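Local atomic coordinates of SusD family protein (Bacteroides uniformis, PDB entry 7KV1), a protein that probably binds beta-glucans at the cell surface as a SusD-like glycan-binding protein of a human gut bacterium. Residues 273-278 with 405-410; 410-415 with 435-440; 341-346 with 461-466. All blocks are in the same frame, centred on the assembly; numbering follows the deposited sequence.

Contact 1 (273-278 with 405-410); sequences ANIWET and YYRYAE. With NCO (cobalt hexammine(III)), chain C; EDO (1,2-ethanediol), chain D.
R407 NH1 is held by two carboxylates, those of E285 and E461, while the CD1 methyl of I275 lies 3.9 Å from the same R407 NH1. R407 NH2 forms a further salt bridge with E465. R407 is buried, and acids on both NH1 and NH2 balance its charge. These acids probably keep it protonated and fix its rotation. I275 and W276 supply apolar contacts, and F462 is a further neighbour. The W276 ring stands nearly upright on the guanidinium, with the two planes 85° apart. W276 CZ2 lies over one guanidinium face, 4.0 Å from R407 CZ. The six-membered ring of W276 reaches R407 at two carbons, and W276 CH2 comes to 3.7 Å of R407 NE. R407 NH2 lies at the indole edge, near the ring plane. A bend at chi3 (-81°) turns the end of the R407 chain across both partners. I275 CG2 also sits over the centre of one W276 face.

The neighbouring tyrosines reach bound small molecules instead. Y405 OH donates to O2 of a 1,2-ethanediol, with 2.6 Å between Y405 OH and EDO O2. The diol probably comes from the crystallisation liquor. Y408 OH accepts a bond from ammine N5 of cobalt hexammine(III), and Y408 OH and NCO N5 are 3.1 Å apart. The complex is also hydrogen-bonded to the carbonyl oxygens of I261, S263 and F266.

R407 is the N-cap residue where strand 403-407 passes into helix 408-420. The strand pairs antiparallel with strand 286-290, and Y405 and Y406 form a classic beta bulge opposite W288. Helix 230-244 packs on Y406, while R440 of helix 429-440 touches I275 and A409.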
loop_
_atom_site.group_PDB
_atom_site.type_symbol
_atom_site.label_atom_id
_atom_site.label_comp_id
_atom_site.label_asym_id
_atom_site.label_seq_id
_atom_site.Cartn_x
_atom_site.Cartn_y
_atom_site.Cartn_z
ATOM N N ALA A 273 13.604 -4.230 -12.904
ATOM C CA ALA A 273 14.683 -4.295 -11.885
ATOM C C ALA A 273 15.113 -2.881 -11.462
ATOM O O ALA A 273 15.280 -2.665 -10.281
ATOM C CB ALA A 273 15.852 -5.083 -12.410
ATOM N N ASN A 274 15.259 -1.939 -12.394
ATOM C CA ASN A 274 15.796 -0.572 -12.161
ATOM C C ASN A 274 14.834 0.251 -11.294
ATOM O O ASN A 274 15.281 1.224 -10.642
ATOM C CB ASN A 274 16.056 0.169 -13.488
ATOM C CG ASN A 274 17.291 -0.261 -14.272
ATOM O OD1 ASN A 274 18.017 -1.182 -13.882
ATOM N ND2 ASN A 274 17.523 0.384 -15.415
ATOM N N ILE A 275 13.537 -0.083 -11.287
ATOM C CA ILE A 275 12.559 0.617 -10.409
ATOM C C ILE A 275 13.100 0.654 -8.971
ATOM O O ILE A 275 12.961 1.709 -8.306
ATOM C CB ILE A 275 11.187 -0.083 -10.439
ATOM C CG1 ILE A 275 10.485 0.024 -11.791
ATOM C CG2 ILE A 275 10.302 0.485 -9.330
ATOM C CD1 ILE A 275 9.368 -0.985 -11.956
ATOM N N TRP A 276 13.617 -0.483 -8.492
ATOM C CA TRP A 276 13.869 -0.759 -7.045
ATOM C C TRP A 276 15.244 -0.240 -6.590
ATOM O O TRP A 276 15.514 -0.280 -5.374
ATOM C CB TRP A 276 13.706 -2.265 -6.809
ATOM C CG TRP A 276 12.411 -2.698 -7.412
ATOM C CD1 TRP A 276 12.215 -3.377 -8.578
ATOM C CD2 TRP A 276 11.113 -2.266 -6.976
ATOM N NE1 TRP A 276 10.879 -3.441 -8.864
ATOM C CE2 TRP A 276 10.181 -2.769 -7.899
ATOM C CE3 TRP A 276 10.656 -1.567 -5.855
ATOM C CZ2 TRP A 276 8.813 -2.556 -7.754
ATOM C CZ3 TRP A 276 9.308 -1.360 -5.709
ATOM C CH2 TRP A 276 8.406 -1.827 -6.663
ATOM N N GLU A 277 16.101 0.130 -7.543
ATOM C CA GLU A 277 17.450 0.700 -7.297
ATOM C C GLU A 277 17.249 2.140 -6.823
ATOM O O GLU A 277 16.182 2.730 -7.127
ATOM C CB GLU A 277 18.304 0.683 -8.563
ATOM C CG GLU A 277 18.319 -0.642 -9.297
ATOM C CD GLU A 277 19.344 -1.648 -8.811
ATOM O OE1 GLU A 277 19.859 -1.473 -7.674
ATOM O OE2 GLU A 277 19.646 -2.600 -9.585
ATOM N N THR A 278 18.213 2.685 -6.094
ATOM C CA THR A 278 18.182 4.095 -5.643
ATOM C C THR A 278 18.005 5.024 -6.840
ATOM O O THR A 278 17.226 5.970 -6.732
ATOM C CB THR A 278 19.439 4.483 -4.852
ATOM O OG1 THR A 278 19.822 3.371 -4.048
ATOM C CG2 THR A 278 19.181 5.704 -4.004
ATOM N N TYR A 405 4.622 3.607 -3.664
ATOM C CA TYR A 405 3.209 3.446 -3.216
ATOM C C TYR A 405 2.297 3.240 -4.419
ATOM O O TYR A 405 1.524 2.266 -4.401
ATOM C CB TYR A 405 2.730 4.622 -2.358
ATOM C CG TYR A 405 1.564 4.241 -1.478
ATOM C CD1 TYR A 405 0.270 4.123 -1.985
ATOM C CD2 TYR A 405 1.778 3.922 -0.156
ATOM C CE1 TYR A 405 -0.787 3.726 -1.179
ATOM C CE2 TYR A 405 0.733 3.513 0.660
ATOM C CZ TYR A 405 -0.554 3.421 0.154
ATOM O OH TYR A 405 -1.550 3.044 1.019
ATOM N N TYR A 406 2.418 4.110 -5.423
ATOM C CA TYR A 406 1.644 4.067 -6.686
ATOM C C TYR A 406 2.623 4.096 -7.850
ATOM O O TYR A 406 3.391 5.038 -7.909
ATOM C CB TYR A 406 0.675 5.245 -6.792
ATOM C CG TYR A 406 -0.496 5.128 -5.858
ATOM C CD1 TYR A 406 -1.230 3.950 -5.809
ATOM C CD2 TYR A 406 -0.834 6.159 -4.998
ATOM C CE1 TYR A 406 -2.281 3.806 -4.912
ATOM C CE2 TYR A 406 -1.899 6.033 -4.118
ATOM C CZ TYR A 406 -2.619 4.845 -4.065
ATOM O OH TYR A 406 -3.636 4.675 -3.170
ATOM N N ARG A 407 2.562 3.097 -8.726
ATOM C CA ARG A 407 3.347 3.033 -9.985
ATOM C C ARG A 407 2.394 3.075 -11.191
ATOM O O ARG A 407 1.276 2.561 -11.120
ATOM C CB ARG A 407 4.157 1.733 -10.039
ATOM C CG ARG A 407 5.123 1.588 -8.882
ATOM C CD ARG A 407 6.109 0.504 -9.175
ATOM N NE ARG A 407 5.692 -0.860 -8.936
ATOM C CZ ARG A 407 5.516 -1.802 -9.868
ATOM N NH1 ARG A 407 5.570 -1.508 -11.154
ATOM N NH2 ARG A 407 5.263 -3.051 -9.495
ATOM N N TYR A 408 2.876 3.566 -12.309
ATOM C CA TYR A 408 2.097 3.617 -13.565
ATOM C C TYR A 408 1.724 2.194 -14.043
ATOM O O TYR A 408 0.739 2.111 -14.794
ATOM C CB TYR A 408 2.872 4.436 -14.598
ATOM C CG TYR A 408 2.243 4.563 -15.959
ATOM C CD1 TYR A 408 1.129 5.365 -16.173
ATOM C CD2 TYR A 408 2.763 3.878 -17.039
ATOM C CE1 TYR A 408 0.573 5.490 -17.435
ATOM C CE2 TYR A 408 2.235 4.014 -18.314
ATOM C CZ TYR A 408 1.120 4.798 -18.505
ATOM O OH TYR A 408 0.589 4.922 -19.750
ATOM N N ALA A 409 2.426 1.123 -13.643
ATOM C CA ALA A 409 1.975 -0.266 -13.928
ATOM C C ALA A 409 0.557 -0.460 -13.367
ATOM O O ALA A 409 -0.308 -1.023 -14.061
ATOM C CB ALA A 409 2.939 -1.310 -13.399
ATOM N N GLU A 410 0.293 0.090 -12.180
ATOM C CA GLU A 410 -1.028 -0.009 -11.531
ATOM C C GLU A 410 -2.068 0.860 -12.259
ATOM O O GLU A 410 -3.239 0.448 -12.346
ATOM C CB GLU A 410 -0.891 0.297 -10.037
ATOM C CG GLU A 410 -2.127 -0.068 -9.281
ATOM C CD GLU A 410 -2.131 0.132 -7.780
ATOM O OE1 GLU A 410 -1.150 0.671 -7.211
ATOM O OE2 GLU A 410 -3.098 -0.363 -7.177
HETATM CO CO NCO C . 2.415 7.411 -22.688
HETATM N N1 NCO C . 3.674 8.920 -22.277
HETATM N N2 NCO C . 1.019 6.045 -23.097
HETATM N N3 NCO C . 3.280 7.061 -24.530
HETATM N N4 NCO C . 1.180 8.715 -23.500
HETATM N N5 NCO C . 1.524 7.705 -20.875
HETATM N N6 NCO C . 3.650 6.081 -21.905
HETATM C C1 EDO D . -4.811 1.439 2.285
HETATM O O1 EDO D . -3.967 2.276 3.060
HETATM C C2 EDO D . -4.119 0.852 1.114
HETATM O O2 EDO D . -3.675 1.850 0.197
#

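Contact 2 (410-415 with 435-440); sequences ETLLNA and NEVRTR
L412 points from helix 410-415 into helix 435-440, and V437 CG2 meets it at CB and again at CD1. L412 CB is already 4.0 Å from V437 CG2. Its CG lies anti to the carbonyl carbon (chi1 -71°), which carries the branch toward the partner helix. At the tip, L412 CD1 packs 3.8 Å from V437 CG2. The same methyl lies 4.1 Å from E436 OE2, a plain van der Waals approach. The L412 and V437 side chains run past each other in opposite directions.

L413 comes in from the next position of its helix, with L413 CD2 4.1 Å from V437 CG2. One valine methyl thus serves both leucines. The short segment axes come within 9.7 Å, at 139° between their directions, so these segments run in broadly opposite directions, at a marked angle. Consecutive helices 408-420 and 429-440 pack as a helical hairpin, consistent with the tetratricopeptide-repeat character of this SusD-family protein. Around the pair, L412 also touches L268, and L413 reaches E457 and R458 of helix 451-461.

Farther along helix 435-440, T439 OG1 donates to N435 O from above the carbonyl plane. T439 N reaches N435 O from the opposite face.

E436 is partly exposed, its side chain about 4 Å from the cobalt hexammine(III) at the nearest atoms. Elsewhere the joint is aliphatic. Burial of methyl groups, not polar bonding, therefore holds these segments together.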
loop_
_atom_site.group_PDB
_atom_site.type_symbol
_atom_site.label_atom_id
_atom_site.label_comp_id
_atom_site.label_asym_id
_atom_site.label_seq_id
_atom_site.Cartn_x
_atom_site.Cartn_y
_atom_site.Cartn_z
ATOM N N GLU A 410 0.293 0.090 -12.180
ATOM C CA GLU A 410 -1.028 -0.009 -11.531
ATOM C C GLU A 410 -2.068 0.860 -12.259
ATOM O O GLU A 410 -3.239 0.448 -12.346
ATOM C CB GLU A 410 -0.891 0.297 -10.037
ATOM C CG GLU A 410 -2.127 -0.068 -9.281
ATOM C CD GLU A 410 -2.131 0.132 -7.780
ATOM O OE1 GLU A 410 -1.150 0.671 -7.211
ATOM O OE2 GLU A 410 -3.098 -0.363 -7.177
ATOM N N THR A 411 -1.681 2.020 -12.788
ATOM C CA THR A 411 -2.550 2.830 -13.686
ATOM C C THR A 411 -3.041 1.941 -14.839
ATOM O O THR A 411 -4.266 1.891 -15.076
ATOM C CB THR A 411 -1.823 4.086 -14.181
ATOM O OG1 THR A 411 -1.175 4.747 -13.083
ATOM C CG2 THR A 411 -2.775 5.008 -14.906
ATOM N N LEU A 412 -2.133 1.230 -15.516
ATOM C CA LEU A 412 -2.492 0.445 -16.727
ATOM C C LEU A 412 -3.413 -0.699 -16.302
ATOM O O LEU A 412 -4.457 -0.888 -16.956
ATOM C CB LEU A 412 -1.222 -0.063 -17.422
ATOM C CG LEU A 412 -0.375 1.000 -18.128
ATOM C CD1 LEU A 412 1.009 0.451 -18.417
ATOM C CD2 LEU A 412 -1.018 1.495 -19.430
ATOM N N LEU A 413 -3.083 -1.405 -15.217
ATOM C CA LEU A 413 -3.873 -2.577 -14.766
ATOM C C LEU A 413 -5.218 -2.120 -14.187
ATOM O O LEU A 413 -6.218 -2.846 -14.391
ATOM C CB LEU A 413 -3.054 -3.439 -13.806
ATOM C CG LEU A 413 -1.802 -4.091 -14.412
ATOM C CD1 LEU A 413 -1.054 -4.902 -13.383
ATOM C CD2 LEU A 413 -2.128 -5.002 -15.585
ATOM N N ASN A 414 -5.256 -0.962 -13.518
ATOM C CA ASN A 414 -6.518 -0.352 -13.059
ATOM C C ASN A 414 -7.395 -0.107 -14.290
ATOM O O ASN A 414 -8.561 -0.485 -14.292
ATOM C CB ASN A 414 -6.295 0.982 -12.333
ATOM C CG ASN A 414 -5.822 0.873 -10.896
ATOM O OD1 ASN A 414 -5.756 -0.218 -10.337
ATOM N ND2 ASN A 414 -5.462 2.006 -10.310
ATOM N N ALA A 415 -6.855 0.579 -15.276
ATOM C CA ALA A 415 -7.588 0.944 -16.514
ATOM C C ALA A 415 -8.083 -0.325 -17.225
ATOM O O ALA A 415 -9.261 -0.385 -17.643
ATOM C CB ALA A 415 -6.679 1.741 -17.375
ATOM N N ASN A 435 -0.957 -5.578 -21.976
ATOM C CA ASN A 435 0.183 -6.147 -22.745
ATOM C C ASN A 435 1.428 -5.259 -22.598
ATOM O O ASN A 435 2.542 -5.814 -22.690
ATOM C CB ASN A 435 -0.178 -6.429 -24.204
ATOM C CG ASN A 435 -0.999 -7.690 -24.351
ATOM O OD1 ASN A 435 -1.056 -8.482 -23.411
ATOM N ND2 ASN A 435 -1.631 -7.888 -25.513
ATOM N N GLU A 436 1.271 -3.954 -22.376
ATOM C CA GLU A 436 2.413 -3.022 -22.105
ATOM C C GLU A 436 3.143 -3.474 -20.825
ATOM O O GLU A 436 4.379 -3.460 -20.810
ATOM C CB GLU A 436 1.852 -1.607 -21.974
ATOM C CG GLU A 436 2.795 -0.438 -22.145
ATOM C CD GLU A 436 2.051 0.857 -22.502
ATOM O OE1 GLU A 436 1.052 0.750 -23.311
ATOM O OE2 GLU A 436 2.413 1.990 -21.951
ATOM N N VAL A 437 2.386 -3.856 -19.795
ATOM C CA VAL A 437 2.920 -4.435 -18.527
ATOM C C VAL A 437 3.562 -5.796 -18.825
ATOM O O VAL A 437 4.689 -6.005 -18.368
ATOM C CB VAL A 437 1.838 -4.524 -17.432
ATOM C CG1 VAL A 437 2.352 -5.162 -16.156
ATOM C CG2 VAL A 437 1.238 -3.161 -17.107
ATOM N N ARG A 438 2.890 -6.703 -19.520
ATOM C CA ARG A 438 3.450 -8.057 -19.815
ATOM C C ARG A 438 4.737 -7.911 -20.627
ATOM O O ARG A 438 5.728 -8.548 -20.277
ATOM C CB ARG A 438 2.434 -8.889 -20.580
ATOM C CG ARG A 438 1.258 -9.328 -19.729
ATOM C CD ARG A 438 0.390 -10.379 -20.383
ATOM N NE ARG A 438 1.072 -11.621 -20.704
ATOM C CZ ARG A 438 1.233 -12.653 -19.876
ATOM N NH1 ARG A 438 0.823 -12.606 -18.608
ATOM N NH2 ARG A 438 1.842 -13.732 -20.331
ATOM N N THR A 439 4.735 -7.060 -21.653
ATOM C CA THR A 439 5.911 -6.857 -22.541
ATOM C C THR A 439 7.094 -6.331 -21.720
ATOM O O THR A 439 8.220 -6.791 -21.946
ATOM C CB THR A 439 5.595 -5.903 -23.701
ATOM O OG1 THR A 439 4.539 -6.526 -24.403
ATOM C CG2 THR A 439 6.750 -5.717 -24.662
ATOM N N ARG A 440 6.875 -5.381 -20.798
ATOM C CA ARG A 440 7.978 -4.811 -19.973
ATOM C C ARG A 440 8.595 -5.962 -19.164
ATOM O O ARG A 440 9.840 -6.007 -18.932
ATOM C CB ARG A 440 7.458 -3.631 -19.132
ATOM C CG ARG A 440 8.536 -2.852 -18.392
ATOM C CD ARG A 440 8.840 -3.503 -17.036
ATOM N NE ARG A 440 7.754 -3.319 -16.056
ATOM C CZ ARG A 440 7.557 -2.190 -15.361
ATOM N NH1 ARG A 440 8.348 -1.144 -15.547
ATOM N NH2 ARG A 440 6.548 -2.099 -14.501
#

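Contact 3 (341-346 with 461-466); sequences LETYQM and EFVGEG
A type II beta turn from F462 to E465 presents V463 to segment 341-346, where it meets T343 and M346. The turn follows the end of helix 451-461 and is closed by a backbone bond, with E465 N 2.9 Å from F462 O. V463 occupies the second position and holds out both of its methyls.

T343 meets V463 tip to tip. T343 CG2 is 3.9 Å from V463 CG1 and 4.1 Å from V463 CG2. With that methyl directed at the turn, the hydroxyl is left for a different partner: T343 OG1 is hydrogen-bonded to the carbonyl of N81.

M346 approaches along the side of V463 instead, the two side chains passing in opposite directions. Its CG lies between the backbone N and the carbonyl carbon (chi1 75°), and the chain beyond is extended. This brings the terminal methyl to V463, with M346 CE only 3.5 Å from V463 CG2. That is tighter than usual for two carbons, so the packing here is close. V463 also touches F82, M339 and T357, while T343 and M346 both lean on R459 of helix 451-461.

The polar groups of the turn look to other parts of the protein. V463 O accepts from K380 NZ, and G464 O from N72 ND2. E465 is salt-bridged to K380.

In this SusD-family protein the turn lies in the loop between helices 451-461 and 468-474, and its valine packs on T343 and M346 beside the short helix 341-345. G464 fills the third position with a positive phi of 84°, a value that favours glycine. A glycine there is the familiar mark of a type II turn.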
loop_
_atom_site.group_PDB
_atom_site.type_symbol
_atom_site.label_atom_id
_atom_site.label_comp_id
_atom_site.label_asym_id
_atom_site.label_seq_id
_atom_site.Cartn_x
_atom_site.Cartn_y
_atom_site.Cartn_z
ATOM N N LEU A 341 7.596 -20.359 -1.339
ATOM C CA LEU A 341 8.128 -21.056 -2.538
ATOM C C LEU A 341 7.116 -20.942 -3.680
ATOM O O LEU A 341 7.510 -20.780 -4.843
ATOM C CB LEU A 341 8.411 -22.529 -2.193
ATOM C CG LEU A 341 8.978 -23.386 -3.335
ATOM C CD1 LEU A 341 10.232 -22.759 -3.949
ATOM C CD2 LEU A 341 9.282 -24.803 -2.843
ATOM N N GLU A 342 5.843 -21.056 -3.364
ATOM C CA GLU A 342 4.729 -20.940 -4.332
ATOM C C GLU A 342 4.814 -19.568 -5.016
ATOM O O GLU A 342 4.562 -19.463 -6.215
ATOM C CB GLU A 342 3.426 -21.222 -3.566
ATOM C CG GLU A 342 3.396 -22.576 -2.814
ATOM C CD GLU A 342 4.240 -22.873 -1.550
ATOM O OE1 GLU A 342 4.417 -22.004 -0.671
ATOM O OE2 GLU A 342 4.694 -24.041 -1.406
ATOM N N THR A 343 5.217 -18.520 -4.316
ATOM C CA THR A 343 5.362 -17.170 -4.922
ATOM C C THR A 343 6.524 -17.147 -5.929
ATOM O O THR A 343 6.419 -16.465 -6.992
ATOM C CB THR A 343 5.520 -16.106 -3.836
ATOM O OG1 THR A 343 4.499 -16.374 -2.879
ATOM C CG2 THR A 343 5.421 -14.696 -4.364
ATOM N N TYR A 344 7.645 -17.778 -5.590
ATOM C CA TYR A 344 8.762 -17.906 -6.549
ATOM C C TYR A 344 8.254 -18.713 -7.749
ATOM O O TYR A 344 8.449 -18.298 -8.913
ATOM C CB TYR A 344 9.988 -18.507 -5.862
ATOM C CG TYR A 344 11.115 -18.797 -6.811
ATOM C CD1 TYR A 344 12.016 -17.813 -7.187
ATOM C CD2 TYR A 344 11.244 -20.056 -7.375
ATOM C CE1 TYR A 344 13.036 -18.077 -8.092
ATOM C CE2 TYR A 344 12.264 -20.344 -8.269
ATOM C CZ TYR A 344 13.154 -19.347 -8.631
ATOM O OH TYR A 344 14.115 -19.624 -9.550
ATOM N N GLN A 345 7.604 -19.843 -7.502
ATOM C CA GLN A 345 7.249 -20.815 -8.590
ATOM C C GLN A 345 6.130 -20.301 -9.515
ATOM O O GLN A 345 6.015 -20.825 -10.632
ATOM C CB GLN A 345 6.846 -22.165 -7.989
ATOM C CG GLN A 345 7.992 -22.838 -7.265
ATOM C CD GLN A 345 7.573 -24.120 -6.588
ATOM O OE1 GLN A 345 6.431 -24.299 -6.170
ATOM N NE2 GLN A 345 8.525 -25.018 -6.457
ATOM N N MET A 346 5.376 -19.256 -9.165
ATOM C CA MET A 346 4.262 -18.789 -10.046
ATOM C C MET A 346 4.839 -18.046 -11.256
ATOM O O MET A 346 4.127 -17.892 -12.243
ATOM C CB MET A 346 3.276 -17.889 -9.292
ATOM C CG MET A 346 3.799 -16.481 -9.021
ATOM S SD MET A 346 2.689 -15.637 -7.842
ATOM C CE MET A 346 3.529 -14.064 -7.691
ATOM N N GLU A 461 2.846 -8.570 -10.637
ATOM C CA GLU A 461 3.466 -7.237 -10.784
ATOM C C GLU A 461 3.828 -6.659 -9.412
ATOM O O GLU A 461 4.812 -5.917 -9.357
ATOM C CB GLU A 461 2.531 -6.324 -11.570
ATOM C CG GLU A 461 3.054 -4.921 -11.863
ATOM C CD GLU A 461 4.228 -4.850 -12.818
ATOM O OE1 GLU A 461 4.399 -5.811 -13.570
ATOM O OE2 GLU A 461 4.967 -3.813 -12.801
ATOM N N PHE A 462 3.074 -6.980 -8.362
ATOM C CA PHE A 462 3.072 -6.188 -7.107
ATOM C C PHE A 462 3.487 -7.013 -5.883
ATOM O O PHE A 462 3.181 -6.610 -4.750
ATOM C CB PHE A 462 1.708 -5.524 -6.938
ATOM C CG PHE A 462 1.398 -4.523 -8.017
ATOM C CD1 PHE A 462 2.212 -3.419 -8.232
ATOM C CD2 PHE A 462 0.280 -4.676 -8.811
ATOM C CE1 PHE A 462 1.949 -2.539 -9.262
ATOM C CE2 PHE A 462 -0.018 -3.762 -9.812
ATOM C CZ PHE A 462 0.827 -2.700 -10.038
ATOM N N VAL A 463 4.197 -8.117 -6.069
ATOM C CA VAL A 463 4.659 -8.934 -4.911
ATOM C C VAL A 463 5.447 -8.021 -3.965
ATOM O O VAL A 463 6.379 -7.381 -4.411
ATOM C CB VAL A 463 5.459 -10.183 -5.317
ATOM C CG1 VAL A 463 6.024 -10.898 -4.101
ATOM C CG2 VAL A 463 4.631 -11.122 -6.165
ATOM N N GLY A 464 5.041 -7.975 -2.699
ATOM C CA GLY A 464 5.766 -7.258 -1.640
ATOM C C GLY A 464 5.406 -5.784 -1.604
ATOM O O GLY A 464 6.066 -5.039 -0.834
ATOM N N GLU A 465 4.387 -5.373 -2.364
ATOM C CA GLU A 465 3.964 -3.950 -2.449
ATOM C C GLU A 465 2.603 -3.726 -1.784
ATOM O O GLU A 465 2.055 -2.617 -1.925
ATOM C CB GLU A 465 3.970 -3.524 -3.926
ATOM C CG GLU A 465 5.347 -3.564 -4.553
ATOM C CD GLU A 465 5.366 -3.038 -5.974
ATOM O OE1 GLU A 465 5.151 -1.822 -6.181
ATOM O OE2 GLU A 465 5.603 -3.859 -6.872
ATOM N N GLY A 466 2.079 -4.724 -1.071
ATOM C CA GLY A 466 0.858 -4.574 -0.241
ATOM C C GLY A 466 -0.429 -4.459 -1.045
ATOM O O GLY A 466 -1.368 -3.793 -0.528
#

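Overall arrangement
From the N terminus, 273-278 comes first; its partner, 405-410, comes much later in the chain. Segment 341-346 follows, before 405-410 returns to close contact 1. Contact 2 then opens at E410, the residue it shares with contact 1, and closes a short loop between helices 408-420 and 429-440. Finally 461-466 closes contact 3. Contacts 1 and 3 therefore cross, contacts 1 and 2 run in series, and contact 2 lies wholly within the span of contact 3. Charged groups join all three: E461 of contact 3 is salt-bridged to R440 of contact 2, and the same carboxylate also serves contact 1. F462 also packs on E410 and L413.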